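N-terminal acetyltransferase B complex subunit MDM20 (Candida albicans, PDB 5K04) probably serves as the non-catalytic auxiliary subunit of the NatB N-terminal acetyltransferase, an all-helical protein that binds the NAT3 subunit. Local coordinates at residues 227-232 / 258-263; 234-239 / 248-253; 568-573 / 608-613; 575-580 / 666-671. All coordinates share one frame; numbering follows the deposited sequence.

Interaction 1: residues 227-232 / 258-263; sequences ASFEAL and GKEIGK
Glu260 lays the aliphatic part of its side chain across one face of the Phe229 ring. Its CG stands almost over the middle, 3.5 Å from the ring centroid and 12° off the normal, a clear CH-pi contact, and Glu260 CB rests 3.4 Å from Phe229 CD2. A bend at chi2 (-68°) carries the carboxylate past the CE2 edge in an offset stack, the planes 17° apart. Beside this pair, Ile261 presses its CG2 branch against the start of the other helix, 3.5 Å from Glu230 N and 3.7 Å from Phe229 CB. Glu230, also bent at chi2, brings OE2 within 3.5 Å of Ile261 CB. The elements joined are the beginning of helix 229-242 and the end of helix 248-260, at the open end of an antiparallel helical hairpin consistent with the TPR-like family. Further out, Ala227 sets its CA against the opposite face of the Phe229 ring, toward the rim, and ends the preceding helix in a Schellman motif. Ser228 occupies the N-cap position, but its OG bonds to Glu201. On the other side Gly262, with positive phi, is the C-prime residue of a second Schellman motif: Lys263 N reaches Gly258 O, and Gly262 N reaches Lys259 O.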
loop_
_atom_site.group_PDB
_atom_site.type_symbol
_atom_site.label_atom_id
_atom_site.label_comp_id
_atom_site.label_asym_id
_atom_site.label_seq_id
_atom_site.Cartn_x
_atom_site.Cartn_y
_atom_site.Cartn_z
ATOM N N ALA A 227 20.660 -30.303 3.598
ATOM C CA ALA A 227 21.010 -31.071 4.799
ATOM C C ALA A 227 22.507 -30.995 5.078
ATOM O O ALA A 227 23.119 -31.966 5.534
ATOM C CB ALA A 227 20.546 -32.531 4.702
ATOM N N SER A 228 23.103 -29.839 4.773
ATOM C CA SER A 228 24.522 -29.578 5.033
ATOM C C SER A 228 24.680 -29.034 6.456
ATOM O O SER A 228 25.034 -27.874 6.695
ATOM C CB SER A 228 25.079 -28.616 3.991
ATOM O OG SER A 228 24.807 -29.086 2.688
ATOM N N PHE A 229 24.390 -29.908 7.419
ATOM C CA PHE A 229 24.208 -29.448 8.786
ATOM C C PHE A 229 25.528 -29.200 9.489
ATOM O O PHE A 229 25.591 -28.366 10.400
ATOM C CB PHE A 229 23.352 -30.446 9.560
ATOM C CG PHE A 229 21.937 -30.527 9.068
ATOM C CD1 PHE A 229 21.140 -29.395 9.033
ATOM C CD2 PHE A 229 21.398 -31.733 8.648
ATOM C CE1 PHE A 229 19.831 -29.466 8.586
ATOM C CE2 PHE A 229 20.097 -31.808 8.201
ATOM C CZ PHE A 229 19.314 -30.669 8.164
ATOM N N GLU A 230 26.589 -29.900 9.095
ATOM C CA GLU A 230 27.906 -29.523 9.587
ATOM C C GLU A 230 28.257 -28.112 9.129
ATOM O O GLU A 230 28.608 -27.251 9.943
ATOM C CB GLU A 230 28.954 -30.530 9.123
ATOM C CG GLU A 230 28.862 -31.893 9.801
ATOM C CD GLU A 230 29.517 -31.928 11.178
ATOM O OE1 GLU A 230 30.114 -30.913 11.594
ATOM O OE2 GLU A 230 29.442 -32.984 11.847
ATOM N N ALA A 231 28.116 -27.845 7.824
ATOM C CA ALA A 231 28.522 -26.553 7.291
ATOM C C ALA A 231 27.684 -25.419 7.866
ATOM O O ALA A 231 28.175 -24.295 8.017
ATOM C CB ALA A 231 28.433 -26.558 5.760
ATOM N N LEU A 232 26.424 -25.690 8.178
ATOM C CA LEU A 232 25.533 -24.639 8.643
ATOM C C LEU A 232 25.725 -24.357 10.121
ATOM O O LEU A 232 25.612 -23.205 10.547
ATOM C CB LEU A 232 24.094 -25.048 8.375
ATOM C CG LEU A 232 22.982 -24.194 8.950
ATOM C CD1 LEU A 232 22.956 -22.818 8.294
ATOM C CD2 LEU A 232 21.672 -24.927 8.756
ATOM N N GLY A 258 22.889 -28.273 14.992
ATOM C CA GLY A 258 23.617 -28.878 16.100
ATOM C C GLY A 258 23.098 -30.260 16.452
ATOM O O GLY A 258 23.870 -31.210 16.614
ATOM N N LYS A 259 21.774 -30.395 16.570
ATOM C CA LYS A 259 21.202 -31.711 16.837
ATOM C C LYS A 259 21.461 -32.660 15.675
ATOM O O LYS A 259 21.785 -33.833 15.880
ATOM C CB LYS A 259 19.701 -31.590 17.110
ATOM C CG LYS A 259 19.028 -32.929 17.412
ATOM C CD LYS A 259 17.763 -32.746 18.204
ATOM C CE LYS A 259 16.721 -33.764 17.791
ATOM N NZ LYS A 259 17.217 -35.156 17.870
ATOM N N GLU A 260 21.346 -32.156 14.445
ATOM C CA GLU A 260 21.487 -33.016 13.279
ATOM C C GLU A 260 22.866 -33.669 13.227
ATOM O O GLU A 260 22.995 -34.821 12.799
ATOM C CB GLU A 260 21.212 -32.206 12.014
ATOM C CG GLU A 260 19.731 -31.952 11.738
ATOM C CD GLU A 260 18.986 -33.218 11.367
ATOM O OE1 GLU A 260 19.642 -34.250 11.105
ATOM O OE2 GLU A 260 17.739 -33.186 11.335
ATOM N N ILE A 261 23.902 -32.963 13.688
ATOM C CA ILE A 261 25.267 -33.478 13.639
ATOM C C ILE A 261 25.634 -34.188 14.942
ATOM O O ILE A 261 26.802 -34.533 15.159
ATOM C CB ILE A 261 26.283 -32.360 13.316
ATOM C CG1 ILE A 261 26.411 -31.372 14.466
ATOM C CG2 ILE A 261 25.914 -31.626 12.019
ATOM C CD1 ILE A 261 27.459 -30.304 14.192
ATOM N N GLY A 262 24.646 -34.408 15.816
ATOM C CA GLY A 262 24.819 -35.255 16.985
ATOM C C GLY A 262 25.144 -34.559 18.292
ATOM O O GLY A 262 25.496 -35.240 19.262
ATOM N N LYS A 263 25.040 -33.234 18.353
ATOM C CA LYS A 263 25.353 -32.526 19.586
ATOM C C LYS A 263 24.305 -32.827 20.646
ATOM O O LYS A 263 23.117 -32.972 20.347
ATOM C CB LYS A 263 25.427 -31.018 19.339
ATOM C CG LYS A 263 26.471 -30.611 18.318
ATOM C CD LYS A 263 27.869 -30.603 18.911
ATOM C CE LYS A 263 28.876 -30.046 17.910
ATOM N NZ LYS A 263 30.170 -29.713 18.562
#

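Interaction 2: residues 234-239 / 248-253; sequences AYTEKL and FDTWKL
Thr236 and Thr250 touch through their methyl groups, the CG2 atoms 3.8 Å apart, where the two helices of an antiparallel hairpin come together. In this family, which belongs to the TPR clan, such helix pairs are the expected building element. The short segments run at 140° to each other with their axes 9.2 Å apart at closest approach. The two threonine side chains pass alongside each other in opposite directions. Thr250 has CG2 anti to its backbone N and OG1 beside it (chi1 -53°), which sends the methyl across the interface while the hydroxyl bonds to Asp247 OD2. In Thr236 the hydroxyl sits between backbone N and carbonyl carbon and bonds back to Leu232 O and His233 O in its own helix. Both polar ends are thus satisfied outside the contact, and the side-chain surfaces that meet are apolar. Leu239 adds its CD1 branch 4.1 Å from Thr250 CG2, the two side chains crossing at about a right angle, and Leu253 contributes its CB, 4.1 Å from Thr236 CG2. Met220 of helix 213-225 packs on Thr236 and Leu239, and Phe245 touches both Leu239 and Thr250. At the start of the second helix, Asp249 forms a salt bridge with Lys5 of the NAT3 chain. The carbonyl oxygen Thr250 O also lies 3.9 Å from Thr236 CG2.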
loop_
_atom_site.group_PDB
_atom_site.type_symbol
_atom_site.label_atom_id
_atom_site.label_comp_id
_atom_site.label_asym_id
_atom_site.label_seq_id
_atom_site.Cartn_x
_atom_site.Cartn_y
_atom_site.Cartn_z
ATOM N N ALA A 234 28.570 -24.782 11.795
ATOM C CA ALA A 234 29.796 -23.993 11.786
ATOM C C ALA A 234 29.526 -22.561 11.347
ATOM O O ALA A 234 29.994 -21.609 11.980
ATOM C CB ALA A 234 30.833 -24.657 10.874
ATOM N N TYR A 235 28.765 -22.384 10.266
ATOM C CA TYR A 235 28.544 -21.036 9.743
ATOM C C TYR A 235 27.724 -20.194 10.723
ATOM O O TYR A 235 28.139 -19.092 11.103
ATOM C CB TYR A 235 27.877 -21.106 8.361
ATOM C CG TYR A 235 27.749 -19.760 7.649
ATOM C CD1 TYR A 235 28.861 -19.134 7.087
ATOM C CD2 TYR A 235 26.512 -19.125 7.522
ATOM C CE1 TYR A 235 28.750 -17.889 6.435
ATOM C CE2 TYR A 235 26.392 -17.885 6.862
ATOM C CZ TYR A 235 27.521 -17.276 6.333
ATOM O OH TYR A 235 27.423 -16.068 5.697
ATOM N N THR A 236 26.578 -20.718 11.177
ATOM C CA THR A 236 25.743 -19.969 12.115
ATOM C C THR A 236 26.493 -19.663 13.409
ATOM O O THR A 236 26.414 -18.541 13.926
ATOM C CB THR A 236 24.444 -20.729 12.409
ATOM O OG1 THR A 236 24.727 -22.038 12.927
ATOM C CG2 THR A 236 23.607 -20.855 11.149
ATOM N N GLU A 237 27.235 -20.642 13.938
ATOM C CA GLU A 237 28.018 -20.407 15.149
ATOM C C GLU A 237 28.979 -19.232 14.970
ATOM O O GLU A 237 29.133 -18.403 15.877
ATOM C CB GLU A 237 28.779 -21.680 15.548
ATOM C CG GLU A 237 29.628 -21.542 16.801
ATOM C CD GLU A 237 29.867 -22.860 17.524
ATOM O OE1 GLU A 237 31.023 -23.127 17.892
ATOM O OE2 GLU A 237 28.899 -23.618 17.734
ATOM N N LYS A 238 29.608 -19.127 13.795
ATOM C CA LYS A 238 30.455 -17.973 13.507
ATOM C C LYS A 238 29.662 -16.671 13.612
ATOM O O LYS A 238 30.081 -15.729 14.298
ATOM C CB LYS A 238 31.087 -18.111 12.118
ATOM C CG LYS A 238 32.052 -16.984 11.767
ATOM C CD LYS A 238 32.386 -16.926 10.267
ATOM C CE LYS A 238 31.219 -16.374 9.420
ATOM N NZ LYS A 238 31.667 -15.719 8.137
ATOM N N LEU A 239 28.513 -16.601 12.927
ATOM C CA LEU A 239 27.717 -15.378 12.945
ATOM C C LEU A 239 27.326 -15.000 14.361
ATOM O O LEU A 239 27.409 -13.828 14.741
ATOM C CB LEU A 239 26.457 -15.541 12.095
ATOM C CG LEU A 239 26.623 -15.764 10.601
ATOM C CD1 LEU A 239 25.255 -15.802 9.923
ATOM C CD2 LEU A 239 27.515 -14.692 10.015
ATOM N N PHE A 248 17.441 -14.381 15.650
ATOM C CA PHE A 248 16.671 -15.530 16.120
ATOM C C PHE A 248 16.617 -16.640 15.071
ATOM O O PHE A 248 16.851 -17.809 15.385
ATOM C CB PHE A 248 15.263 -15.106 16.521
ATOM C CG PHE A 248 14.521 -16.158 17.299
ATOM C CD1 PHE A 248 15.016 -16.611 18.515
ATOM C CD2 PHE A 248 13.338 -16.694 16.825
ATOM C CE1 PHE A 248 14.337 -17.581 19.247
ATOM C CE2 PHE A 248 12.650 -17.668 17.556
ATOM C CZ PHE A 248 13.152 -18.114 18.762
ATOM N N ASP A 249 16.306 -16.289 13.819
ATOM C CA ASP A 249 16.279 -17.287 12.754
ATOM C C ASP A 249 17.616 -18.017 12.650
ATOM O O ASP A 249 17.656 -19.233 12.430
ATOM C CB ASP A 249 15.919 -16.618 11.427
ATOM C CG ASP A 249 14.468 -16.160 11.370
ATOM O OD1 ASP A 249 13.728 -16.382 12.347
ATOM O OD2 ASP A 249 14.065 -15.583 10.338
ATOM N N THR A 250 18.722 -17.293 12.840
ATOM C CA THR A 250 20.042 -17.912 12.793
ATOM C C THR A 250 20.302 -18.781 14.023
ATOM O O THR A 250 20.999 -19.802 13.922
ATOM C CB THR A 250 21.119 -16.830 12.652
ATOM O OG1 THR A 250 20.800 -15.983 11.535
ATOM C CG2 THR A 250 22.502 -17.466 12.432
ATOM N N TRP A 251 19.734 -18.411 15.178
ATOM C CA TRP A 251 19.852 -19.246 16.371
ATOM C C TRP A 251 19.130 -20.570 16.176
ATOM O O TRP A 251 19.640 -21.630 16.564
ATOM C CB TRP A 251 19.283 -18.531 17.598
ATOM C CG TRP A 251 20.194 -17.521 18.291
ATOM C CD1 TRP A 251 20.023 -16.160 18.344
ATOM C CD2 TRP A 251 21.375 -17.800 19.059
ATOM N NE1 TRP A 251 21.025 -15.582 19.085
ATOM C CE2 TRP A 251 21.871 -16.567 19.529
ATOM C CE3 TRP A 251 22.070 -18.969 19.377
ATOM C CZ2 TRP A 251 23.023 -16.474 20.307
ATOM C CZ3 TRP A 251 23.210 -18.874 20.147
ATOM C CH2 TRP A 251 23.676 -17.635 20.604
ATOM N N LYS A 252 17.942 -20.526 15.575
ATOM C CA LYS A 252 17.165 -21.745 15.383
ATOM C C LYS A 252 17.884 -22.708 14.450
ATOM O O LYS A 252 17.939 -23.916 14.716
ATOM C CB LYS A 252 15.778 -21.400 14.845
ATOM C CG LYS A 252 14.902 -20.651 15.852
ATOM C CD LYS A 252 13.735 -19.911 15.172
ATOM C CE LYS A 252 12.686 -20.865 14.632
ATOM N NZ LYS A 252 11.597 -20.126 13.949
ATOM N N LEU A 253 18.448 -22.189 13.355
ATOM C CA LEU A 253 19.254 -23.026 12.472
ATOM C C LEU A 253 20.452 -23.615 13.213
ATOM O O LEU A 253 20.833 -24.764 12.967
ATOM C CB LEU A 253 19.709 -22.213 11.260
ATOM C CG LEU A 253 18.624 -21.748 10.272
ATOM C CD1 LEU A 253 19.263 -21.067 9.067
ATOM C CD2 LEU A 253 17.737 -22.872 9.784
#

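Interaction 3: residues 568-573 / 608-613; sequences PVNDVA and VFDNLL
The side-chain amide of Asn570 and the carboxylate of Asp610 approach from opposite directions, their planes 50° apart, and meet through one atom each: Asn570 ND2 lies 3.3 Å from Asp610 OD2. Neither group is stacked on a face of the other. The oxygen sits nearly straight out beyond ND2 on the line of the CG-ND2 bond, between the directions of the two N-H bonds, so the angle is too poor for a hydrogen bond. What remains is probably a mild electrostatic attraction between the positive end of the amide and the acid.

The other end of the amide probably helps to set its orientation. With CG anti to the backbone N (chi1 -168°), Asn570 brings OD1 back over the first turn of its own helix, where it accepts a weak bond from Ala573 N (3.4 Å, 159° at the hydrogen). ND2 is thereby left pointing across to helix 608-625. The carboxylate also sits in a first helical turn, where Asp610 N bonds to Ser607 OG, and the helix start would be expected to steady its negative charge. Phe606, in the loop leading to this helix, packs on Asn570 and Val572. Two helix beginnings therefore stand side by side with very little surface shared, and the arrangement is that of an asparagine N-cap, here opening helix 571-584, whose amide nitrogen faces a neighbouring helix.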
loop_
_atom_site.group_PDB
_atom_site.type_symbol
_atom_site.label_atom_id
_atom_site.label_comp_id
_atom_site.label_asym_id
_atom_site.label_seq_id
_atom_site.Cartn_x
_atom_site.Cartn_y
_atom_site.Cartn_z
ATOM N N PRO A 568 -17.765 0.201 5.565
ATOM C CA PRO A 568 -18.637 -0.335 4.495
ATOM C C PRO A 568 -18.153 -0.011 3.086
ATOM O O PRO A 568 -18.763 0.766 2.326
ATOM C CB PRO A 568 -19.985 0.325 4.813
ATOM C CG PRO A 568 -19.640 1.599 5.507
ATOM C CD PRO A 568 -18.401 1.305 6.311
ATOM N N VAL A 569 -17.054 -0.646 2.702
ATOM C CA VAL A 569 -16.535 -0.504 1.350
ATOM C C VAL A 569 -17.452 -1.253 0.397
ATOM O O VAL A 569 -18.130 -2.210 0.782
ATOM C CB VAL A 569 -15.087 -1.024 1.251
ATOM C CG1 VAL A 569 -14.140 -0.186 2.148
ATOM C CG2 VAL A 569 -15.024 -2.518 1.586
ATOM N N ASN A 570 -17.472 -0.806 -0.866
ATOM C CA ASN A 570 -18.243 -1.455 -1.938
ATOM C C ASN A 570 -17.402 -1.391 -3.214
ATOM O O ASN A 570 -17.447 -0.403 -3.955
ATOM C CB ASN A 570 -19.607 -0.797 -2.132
ATOM C CG ASN A 570 -20.529 -1.632 -3.028
ATOM O OD1 ASN A 570 -20.078 -2.550 -3.714
ATOM N ND2 ASN A 570 -21.819 -1.314 -3.018
ATOM N N ASP A 571 -16.648 -2.462 -3.471
ATOM C CA ASP A 571 -15.642 -2.416 -4.530
ATOM C C ASP A 571 -16.257 -2.529 -5.917
ATOM O O ASP A 571 -15.756 -1.913 -6.871
ATOM C CB ASP A 571 -14.598 -3.522 -4.331
ATOM C CG ASP A 571 -13.806 -3.357 -3.021
ATOM O OD1 ASP A 571 -13.970 -2.312 -2.337
ATOM O OD2 ASP A 571 -13.045 -4.283 -2.671
ATOM N N VAL A 572 -17.337 -3.301 -6.057
ATOM C CA VAL A 572 -17.972 -3.421 -7.364
ATOM C C VAL A 572 -18.653 -2.115 -7.770
ATOM O O VAL A 572 -18.647 -1.739 -8.944
ATOM C CB VAL A 572 -18.947 -4.603 -7.362
ATOM C CG1 VAL A 572 -19.762 -4.601 -8.631
ATOM C CG2 VAL A 572 -18.148 -5.920 -7.234
ATOM N N ALA A 573 -19.228 -1.388 -6.806
ATOM C CA ALA A 573 -19.856 -0.112 -7.131
ATOM C C ALA A 573 -18.825 0.889 -7.648
ATOM O O ALA A 573 -19.097 1.648 -8.584
ATOM C CB ALA A 573 -20.585 0.432 -5.901
ATOM N N VAL A 608 -30.618 -4.617 -2.015
ATOM C CA VAL A 608 -31.780 -4.402 -2.877
ATOM C C VAL A 608 -31.682 -3.053 -3.569
ATOM O O VAL A 608 -31.844 -2.947 -4.791
ATOM C CB VAL A 608 -33.091 -4.522 -2.080
ATOM C CG1 VAL A 608 -34.269 -4.383 -3.002
ATOM C CG2 VAL A 608 -33.166 -5.858 -1.344
ATOM N N PHE A 609 -31.362 -2.004 -2.801
ATOM C CA PHE A 609 -31.358 -0.668 -3.382
ATOM C C PHE A 609 -30.268 -0.517 -4.431
ATOM O O PHE A 609 -30.504 0.057 -5.502
ATOM C CB PHE A 609 -31.200 0.414 -2.322
ATOM C CG PHE A 609 -31.130 1.787 -2.918
ATOM C CD1 PHE A 609 -32.238 2.322 -3.577
ATOM C CD2 PHE A 609 -29.963 2.532 -2.869
ATOM C CE1 PHE A 609 -32.189 3.572 -4.154
ATOM C CE2 PHE A 609 -29.910 3.805 -3.443
ATOM C CZ PHE A 609 -31.025 4.318 -4.088
ATOM N N ASP A 610 -29.063 -1.016 -4.138
ATOM C CA ASP A 610 -27.974 -0.910 -5.102
ATOM C C ASP A 610 -28.275 -1.690 -6.377
ATOM O O ASP A 610 -27.906 -1.246 -7.465
ATOM C CB ASP A 610 -26.654 -1.367 -4.478
ATOM C CG ASP A 610 -25.905 -0.221 -3.786
ATOM O OD1 ASP A 610 -26.193 0.960 -4.086
ATOM O OD2 ASP A 610 -25.021 -0.502 -2.945
ATOM N N ASN A 611 -28.960 -2.836 -6.274
ATOM C CA ASN A 611 -29.367 -3.550 -7.486
ATOM C C ASN A 611 -30.325 -2.705 -8.327
ATOM O O ASN A 611 -30.223 -2.683 -9.557
ATOM C CB ASN A 611 -29.990 -4.906 -7.128
ATOM C CG ASN A 611 -28.939 -6.039 -7.059
ATOM O OD1 ASN A 611 -27.935 -6.027 -7.786
ATOM N ND2 ASN A 611 -29.167 -7.005 -6.183
ATOM N N LEU A 612 -31.248 -1.979 -7.678
ATOM C CA LEU A 612 -32.146 -1.096 -8.413
ATOM C C LEU A 612 -31.396 0.098 -9.001
ATOM O O LEU A 612 -31.607 0.462 -10.162
ATOM C CB LEU A 612 -33.265 -0.624 -7.491
ATOM C CG LEU A 612 -34.195 0.491 -7.978
ATOM C CD1 LEU A 612 -35.092 -0.016 -9.088
ATOM C CD2 LEU A 612 -35.029 1.016 -6.808
ATOM N N LEU A 613 -30.511 0.709 -8.211
ATOM C CA LEU A 613 -29.746 1.867 -8.665
ATOM C C LEU A 613 -29.033 1.588 -9.984
ATOM O O LEU A 613 -29.086 2.398 -10.920
ATOM C CB LEU A 613 -28.731 2.268 -7.584
ATOM C CG LEU A 613 -27.885 3.530 -7.877
ATOM C CD1 LEU A 613 -28.762 4.784 -7.967
ATOM C CD2 LEU A 613 -26.755 3.730 -6.856
#

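Interaction 4: residues 575-580 / 666-671; sequences KLKLLV and LTNLVE
Lys577 reaches from helix 571-584 to Asn668 and Glu671 on helix 661-682, across a gap in which the nearest CA atoms, those of Lys577 and Asn668, are 9.8 Å apart. Its CB already points at the partner helix. CG stands beside the backbone N, and a bend at chi2 (-56°) starts the chain on its way past Tyr614 and Gln517, which pack against this lysine from helices 608-625 and 506-521. CD is the first atom to come near an acceptor, 3.8 Å from Glu671 OE1. CE lies 3.4 Å from the same oxygen and 3.5 Å from Asn668 OD1. A second bend, at chi4, then sets NZ between the two. Its salt bridge to Glu671 OE1 is 2.8 Å long and uses the syn lone pair of that oxygen. The bond to Asn668 OD1 measures 2.5 Å, short enough that its exact length deserves caution; the donor stands 47° out of the carbonyl plane, away from either lone pair. Asn668 and Glu671 are one helical turn apart, which lets both address a single ammonium group. Glu671 comes in extended and has further partners: Tyr581 OH bonds to OE2, and Gln517 NE2 to OE1. Together with the bond from Gln517 of helix 506-521, the bridge links three helices of the C-terminal half. Because Lys577 and Glu671 are both buried, their pairing probably offsets the cost of withdrawing two charges from water, and the added amide and hydroxyl partners would probably help to keep the carboxylate ionised and limit its rotation.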
loop_
_atom_site.group_PDB
_atom_site.type_symbol
_atom_site.label_atom_id
_atom_site.label_comp_id
_atom_site.label_asym_id
_atom_site.label_seq_id
_atom_site.Cartn_x
_atom_site.Cartn_y
_atom_site.Cartn_z
ATOM N N LYS A 575 -16.177 0.260 -9.433
ATOM C CA LYS A 575 -15.965 -0.003 -10.852
ATOM C C LYS A 575 -17.141 0.487 -11.691
ATOM O O LYS A 575 -16.950 1.070 -12.767
ATOM C CB LYS A 575 -15.727 -1.495 -11.079
ATOM C CG LYS A 575 -15.532 -1.823 -12.565
ATOM C CD LYS A 575 -15.174 -3.285 -12.799
ATOM C CE LYS A 575 -13.778 -3.609 -12.287
ATOM N NZ LYS A 575 -13.304 -4.936 -12.778
ATOM N N LEU A 576 -18.369 0.277 -11.201
ATOM C CA LEU A 576 -19.551 0.646 -11.967
ATOM C C LEU A 576 -19.688 2.154 -12.074
ATOM O O LEU A 576 -20.118 2.670 -13.116
ATOM C CB LEU A 576 -20.795 0.033 -11.327
ATOM C CG LEU A 576 -20.920 -1.486 -11.473
ATOM C CD1 LEU A 576 -22.052 -2.032 -10.582
ATOM C CD2 LEU A 576 -21.153 -1.831 -12.932
ATOM N N LYS A 577 -19.348 2.872 -10.998
ATOM C CA LYS A 577 -19.347 4.328 -11.046
ATOM C C LYS A 577 -18.445 4.819 -12.164
ATOM O O LYS A 577 -18.820 5.706 -12.937
ATOM C CB LYS A 577 -18.898 4.908 -9.703
ATOM C CG LYS A 577 -19.882 4.679 -8.556
ATOM C CD LYS A 577 -21.272 5.216 -8.867
ATOM C CE LYS A 577 -22.168 5.198 -7.627
ATOM N NZ LYS A 577 -21.733 6.147 -6.526
ATOM N N LEU A 578 -17.248 4.229 -12.275
ATOM C CA LEU A 578 -16.300 4.658 -13.299
ATOM C C LEU A 578 -16.803 4.300 -14.692
ATOM O O LEU A 578 -16.629 5.077 -15.637
ATOM C CB LEU A 578 -14.931 4.042 -13.028
ATOM C CG LEU A 578 -14.363 4.427 -11.658
ATOM C CD1 LEU A 578 -12.961 3.877 -11.490
ATOM C CD2 LEU A 578 -14.366 5.935 -11.476
ATOM N N LEU A 579 -17.453 3.144 -14.832
ATOM C CA LEU A 579 -18.124 2.828 -16.090
ATOM C C LEU A 579 -19.199 3.855 -16.404
ATOM O O LEU A 579 -19.258 4.382 -17.525
ATOM C CB LEU A 579 -18.722 1.429 -16.031
ATOM C CG LEU A 579 -17.660 0.338 -15.858
ATOM C CD1 LEU A 579 -18.292 -1.041 -15.784
ATOM C CD2 LEU A 579 -16.682 0.401 -17.009
ATOM N N VAL A 580 -20.047 4.169 -15.415
ATOM C CA VAL A 580 -21.102 5.166 -15.617
ATOM C C VAL A 580 -20.516 6.426 -16.239
ATOM O O VAL A 580 -20.963 6.893 -17.292
ATOM C CB VAL A 580 -21.824 5.484 -14.288
ATOM C CG1 VAL A 580 -22.700 6.745 -14.434
ATOM C CG2 VAL A 580 -22.684 4.319 -13.838
ATOM N N LEU A 666 -28.443 7.809 -0.131
ATOM C CA LEU A 666 -28.980 9.110 -0.500
ATOM C C LEU A 666 -27.975 9.886 -1.346
ATOM O O LEU A 666 -28.355 10.548 -2.324
ATOM C CB LEU A 666 -29.358 9.867 0.770
ATOM C CG LEU A 666 -30.428 10.955 0.742
ATOM C CD1 LEU A 666 -31.625 10.518 -0.080
ATOM C CD2 LEU A 666 -30.846 11.272 2.166
ATOM N N THR A 667 -26.684 9.784 -0.997
ATOM C CA THR A 667 -25.628 10.402 -1.793
ATOM C C THR A 667 -25.620 9.825 -3.202
ATOM O O THR A 667 -25.441 10.558 -4.182
ATOM C CB THR A 667 -24.266 10.203 -1.105
ATOM O OG1 THR A 667 -24.274 10.796 0.200
ATOM C CG2 THR A 667 -23.157 10.837 -1.886
ATOM N N ASN A 668 -25.865 8.519 -3.326
ATOM C CA ASN A 668 -25.870 7.894 -4.643
ATOM C C ASN A 668 -27.114 8.275 -5.423
ATOM O O ASN A 668 -27.052 8.461 -6.647
ATOM C CB ASN A 668 -25.760 6.380 -4.507
ATOM C CG ASN A 668 -24.331 5.921 -4.259
ATOM O OD1 ASN A 668 -23.366 6.597 -4.645
ATOM N ND2 ASN A 668 -24.190 4.763 -3.622
ATOM N N LEU A 669 -28.248 8.405 -4.727
ATOM C CA LEU A 669 -29.449 8.923 -5.371
ATOM C C LEU A 669 -29.231 10.341 -5.888
ATOM O O LEU A 669 -29.646 10.664 -7.009
ATOM C CB LEU A 669 -30.640 8.895 -4.409
ATOM C CG LEU A 669 -31.928 9.409 -5.080
ATOM C CD1 LEU A 669 -32.301 8.518 -6.277
ATOM C CD2 LEU A 669 -33.091 9.501 -4.113
ATOM N N VAL A 670 -28.594 11.206 -5.086
ATOM C CA VAL A 670 -28.379 12.593 -5.516
ATOM C C VAL A 670 -27.520 12.622 -6.769
ATOM O O VAL A 670 -27.814 13.347 -7.728
ATOM C CB VAL A 670 -27.738 13.433 -4.388
ATOM C CG1 VAL A 670 -27.283 14.778 -4.918
ATOM C CG2 VAL A 670 -28.699 13.668 -3.258
ATOM N N GLU A 671 -26.440 11.822 -6.771
ATOM C CA GLU A 671 -25.539 11.755 -7.915
ATOM C C GLU A 671 -26.273 11.246 -9.148
ATOM O O GLU A 671 -26.099 11.775 -10.256
ATOM C CB GLU A 671 -24.347 10.858 -7.568
ATOM C CG GLU A 671 -23.392 10.535 -8.710
ATOM C CD GLU A 671 -22.303 9.519 -8.308
ATOM O OE1 GLU A 671 -22.613 8.545 -7.592
ATOM O OE2 GLU A 671 -21.135 9.703 -8.722
#

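How the interactions relate
Interactions 1 and 2 hold the same pair of helices, 229-242 and 248-260, and touch through Leu232 and Leu253. Interaction 2 is buried near the turn of the hairpin and meets through methyl groups, whereas interaction 1 closes its open end at the surface, where acidic side chains can lie on apolar ones. Interactions 3 and 4 lie on the opposite side of the chain's centre, their centres more than 50 Å from those of the first pair. They share helix 571-584 and touch where Leu613 packs on Asn668. Here the chemistry is polar: a loose amide-carboxylate approach at the partly buried helix start, and a charged bridge in the interior.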